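Local atomic coordinates of bartonella effector protein (Bep) substrate of VirB T4SS (Bartonella clarridgeiae, PDB entry 4YK2), a protein that is probably translocated into host cells by the VirB type IV secretion system, its BID domain, the part described here, being characteristic of such secretion substrates. Residues Q46-Q58 with L76-G88. Sequence-based numbering, arbitrary orientation.
Sequences QIVFGNQNQLANQ and LTNSPESFAKLAG. With SO4 (sulfate ion), chain E.
Phe-49, the last helical residue of helix 21-49, drives its ring into the connection that leaves helix 69-78, joining two inter-helix connections at one end of the BID-domain bundle; after Gly-88 the chain runs on into the 90-95 hairpin. With chi1 at -66°, CG lies opposite the carbonyl carbon, and the ring reaches residues 76-86 although its CB points away from them. Its rim meets Leu-76 CD1, 3.8 Å from CZ, and the carbonyl oxygens of Pro-80, Ala-84 and Lys-85; CE1 lies 3.6 Å from Ala-84 O. Val-48 CG1 covers one face over the centre and also touches Leu-86 CD2.

A second cluster forms at Phe-83 and Ala-84, where one leucine and two glutamine side chains meet them. Leu-55, at the N-cap position of helix 56-64, lays CD2 over one face of the Phe-83 ring in a CH-pi contact, 4.1 Å from the centroid. Gln-58 NE2 comes obliquely to Phe-83 CE1, 3.7 Å away, with the amide plane turned 64° from the ring. The bent side chain of Gln-54 brings its amide against the methyl of Ala-84, CD to CB 3.5 Å.

Ala-87 N donates to Val-48 O at 2.8 Å, nearly straight at 175°, and the CA-H of Leu-86 makes a bent, weaker C-H...O contact with the same oxygen. One water bridges Gln-54 NE2 and Phe-83 O. Beyond the contact, Arg-99 binds Ala-87 O and Gly-88 O, and helix 106-123 packs on Leu-76.

The join is thus mainly apolar, with one straight backbone bond tying it down beside Phe-49, whose slightly positive edge hydrogens would suit the three carbonyls there.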
# COMPACT_ATOMS: atom_id res chain seq x y z
N GLN A 46 3.58 2.36 8.29
CA GLN A 46 4.18 2.72 9.57
C GLN A 46 5.66 2.32 9.59
O GLN A 46 6.52 3.10 10.03
CB GLN A 46 3.42 2.06 10.72
CG GLN A 46 4.11 2.15 12.09
CD GLN A 46 4.35 3.58 12.55
OE1 GLN A 46 3.58 4.49 12.22
NE2 GLN A 46 5.42 3.79 13.32
N ILE A 47 5.97 1.13 9.09
CA ILE A 47 7.35 0.64 9.08
C ILE A 47 8.22 1.39 8.06
O ILE A 47 9.35 1.78 8.35
CB ILE A 47 7.41 -0.88 8.80
CG1 ILE A 47 6.67 -1.66 9.89
CG2 ILE A 47 8.86 -1.33 8.72
CD1 ILE A 47 6.44 -3.15 9.56
N VAL A 48 7.68 1.59 6.86
CA VAL A 48 8.44 2.21 5.78
C VAL A 48 8.62 3.72 6.02
O VAL A 48 9.72 4.25 5.85
CB VAL A 48 7.76 1.95 4.42
CG1 VAL A 48 8.43 2.77 3.32
CG2 VAL A 48 7.79 0.47 4.08
N PHE A 49 7.55 4.41 6.43
CA PHE A 49 7.55 5.87 6.49
C PHE A 49 7.37 6.44 7.89
O PHE A 49 7.56 7.63 8.10
CB PHE A 49 6.43 6.44 5.60
CG PHE A 49 6.63 6.19 4.13
CD1 PHE A 49 7.69 6.77 3.45
CD2 PHE A 49 5.73 5.39 3.43
CE1 PHE A 49 7.87 6.55 2.09
CE2 PHE A 49 5.90 5.16 2.06
CZ PHE A 49 6.98 5.74 1.39
N GLY A 50 6.99 5.61 8.86
CA GLY A 50 6.73 6.12 10.19
C GLY A 50 5.37 6.79 10.28
O GLY A 50 5.08 7.47 11.25
N ASN A 51 4.53 6.59 9.27
CA ASN A 51 3.17 7.16 9.26
C ASN A 51 2.26 6.18 8.54
O ASN A 51 2.38 5.96 7.34
CB ASN A 51 3.15 8.54 8.56
CG ASN A 51 1.76 9.20 8.60
OD1 ASN A 51 0.75 8.58 8.91
ND2 ASN A 51 1.73 10.49 8.29
N GLN A 52 1.35 5.56 9.29
CA GLN A 52 0.55 4.49 8.71
C GLN A 52 -0.40 5.01 7.62
O GLN A 52 -0.91 4.23 6.82
CB GLN A 52 -0.25 3.77 9.81
CG GLN A 52 -1.25 4.60 10.54
CD GLN A 52 -1.82 3.86 11.74
OE1 GLN A 52 -2.05 2.65 11.69
NE2 GLN A 52 -2.00 4.57 12.84
N ASN A 53 -0.61 6.32 7.59
CA ASN A 53 -1.45 6.92 6.54
C ASN A 53 -0.65 7.76 5.54
O ASN A 53 -1.21 8.64 4.89
CB ASN A 53 -2.55 7.77 7.18
CG ASN A 53 -3.47 6.95 8.06
OD1 ASN A 53 -3.95 5.89 7.65
ND2 ASN A 53 -3.68 7.40 9.28
N GLN A 54 0.64 7.49 5.41
CA GLN A 54 1.51 8.29 4.53
C GLN A 54 0.96 8.40 3.10
O GLN A 54 0.98 9.47 2.48
CB GLN A 54 2.93 7.69 4.49
CG GLN A 54 3.95 8.61 3.80
CD GLN A 54 4.17 9.87 4.60
OE1 GLN A 54 4.59 9.81 5.75
NE2 GLN A 54 3.84 11.01 4.03
N LEU A 55 0.45 7.29 2.58
CA LEU A 55 0.03 7.24 1.18
C LEU A 55 -1.48 7.34 1.00
O LEU A 55 -2.01 6.88 -0.02
CB LEU A 55 0.52 5.95 0.53
CG LEU A 55 2.02 5.69 0.61
CD1 LEU A 55 2.34 4.31 0.05
CD2 LEU A 55 2.87 6.81 -0.09
N ALA A 56 -2.17 7.96 1.96
CA ALA A 56 -3.63 8.14 1.88
C ALA A 56 -4.07 8.74 0.53
O ALA A 56 -5.03 8.27 -0.08
CB ALA A 56 -4.14 9.02 3.04
N ASN A 57 -3.37 9.77 0.07
CA ASN A 57 -3.71 10.38 -1.22
C ASN A 57 -3.67 9.35 -2.33
O ASN A 57 -4.62 9.23 -3.12
CB ASN A 57 -2.75 11.53 -1.56
CG ASN A 57 -2.92 12.74 -0.66
OD1 ASN A 57 -3.88 12.85 0.10
ND2 ASN A 57 -1.98 13.67 -0.75
N GLN A 58 -2.57 8.61 -2.40
CA GLN A 58 -2.36 7.65 -3.47
C GLN A 58 -3.36 6.51 -3.41
O GLN A 58 -3.80 6.00 -4.45
CB GLN A 58 -0.93 7.09 -3.42
CG GLN A 58 0.15 8.05 -3.96
CD GLN A 58 0.42 9.22 -3.01
OE1 GLN A 58 0.22 9.13 -1.80
NE2 GLN A 58 0.85 10.34 -3.57
N LEU A 76 7.16 3.91 -5.89
CA LEU A 76 7.40 3.39 -4.55
C LEU A 76 8.59 2.43 -4.53
O LEU A 76 9.39 2.43 -3.58
CB LEU A 76 6.15 2.69 -4.02
CG LEU A 76 6.16 2.26 -2.55
CD1 LEU A 76 6.48 3.44 -1.65
CD2 LEU A 76 4.78 1.66 -2.18
N THR A 77 8.70 1.62 -5.58
CA THR A 77 9.76 0.63 -5.72
C THR A 77 11.11 1.28 -5.94
O THR A 77 12.10 0.91 -5.30
CB THR A 77 9.48 -0.34 -6.89
OG1 THR A 77 8.29 -1.10 -6.61
CG2 THR A 77 10.66 -1.29 -7.12
N ASN A 78 11.14 2.26 -6.84
CA ASN A 78 12.38 2.82 -7.33
C ASN A 78 12.76 4.17 -6.69
O ASN A 78 13.93 4.51 -6.63
CB ASN A 78 12.30 2.97 -8.85
CG ASN A 78 12.26 1.62 -9.54
OD1 ASN A 78 13.28 0.95 -9.66
ND2 ASN A 78 11.09 1.22 -10.00
N SER A 79 11.78 4.93 -6.22
CA SER A 79 12.05 6.23 -5.59
C SER A 79 11.10 6.49 -4.43
O SER A 79 10.36 7.47 -4.43
CB SER A 79 11.92 7.37 -6.60
OG SER A 79 12.65 7.12 -7.79
N PRO A 80 11.11 5.61 -3.41
CA PRO A 80 10.15 5.77 -2.31
C PRO A 80 10.24 7.11 -1.58
O PRO A 80 9.21 7.58 -1.08
CB PRO A 80 10.52 4.62 -1.36
CG PRO A 80 11.92 4.27 -1.71
CD PRO A 80 11.98 4.44 -3.19
N GLU A 81 11.41 7.73 -1.53
CA GLU A 81 11.51 8.99 -0.78
C GLU A 81 10.91 10.17 -1.58
O GLU A 81 10.82 11.27 -1.08
CB GLU A 81 12.97 9.24 -0.32
CG GLU A 81 13.33 8.36 0.91
CD GLU A 81 14.67 8.67 1.58
OE1 GLU A 81 15.68 8.86 0.86
OE2 GLU A 81 14.73 8.68 2.85
N SER A 82 10.43 9.90 -2.79
CA SER A 82 9.56 10.85 -3.48
C SER A 82 8.30 11.13 -2.66
O SER A 82 7.77 12.23 -2.68
CB SER A 82 9.13 10.33 -4.86
OG SER A 82 10.22 10.36 -5.76
N PHE A 83 7.81 10.11 -1.94
CA PHE A 83 6.58 10.28 -1.17
C PHE A 83 6.85 10.93 0.19
O PHE A 83 6.11 11.81 0.63
CB PHE A 83 5.86 8.92 -1.00
CG PHE A 83 5.40 8.32 -2.30
CD1 PHE A 83 4.40 8.93 -3.04
CD2 PHE A 83 5.95 7.15 -2.78
CE1 PHE A 83 3.97 8.40 -4.25
CE2 PHE A 83 5.51 6.59 -3.98
CZ PHE A 83 4.52 7.21 -4.71
N ALA A 84 7.90 10.46 0.87
CA ALA A 84 8.29 10.99 2.17
C ALA A 84 9.64 10.39 2.52
O ALA A 84 10.04 9.39 1.93
CB ALA A 84 7.26 10.64 3.25
N LYS A 85 10.33 10.99 3.48
CA LYS A 85 11.56 10.41 3.99
C LYS A 85 11.28 9.03 4.59
O LYS A 85 10.26 8.84 5.25
CB LYS A 85 12.19 11.34 5.05
CG LYS A 85 13.51 10.83 5.60
CD LYS A 85 14.25 11.93 6.32
CE LYS A 85 13.87 11.97 7.78
NZ LYS A 85 14.33 10.73 8.46
N LEU A 86 12.17 8.07 4.36
CA LEU A 86 12.00 6.75 4.97
C LEU A 86 12.21 6.82 6.47
O LEU A 86 12.95 7.69 6.96
CB LEU A 86 12.97 5.74 4.36
CG LEU A 86 12.85 5.45 2.86
CD1 LEU A 86 13.88 4.41 2.46
CD2 LEU A 86 11.45 5.00 2.52
N ALA A 87 11.56 5.92 7.21
CA ALA A 87 11.76 5.83 8.65
C ALA A 87 13.22 5.50 8.95
O ALA A 87 13.92 4.95 8.10
CB ALA A 87 10.85 4.79 9.26
N GLY A 88 13.67 5.84 10.15
CA GLY A 88 15.06 5.62 10.52
C GLY A 88 15.94 6.69 9.91
O GLY A 88 15.45 7.72 9.46
S SO4 E . 4.21 13.13 9.55
O1 SO4 E . 4.82 12.05 10.32
O2 SO4 E . 3.79 12.62 8.25
O3 SO4 E . 5.19 14.19 9.35
O4 SO4 E . 3.06 13.67 10.28
O HOH W 1 8.58 10.09 6.67
O HOH W 2 3.48 11.62 1.17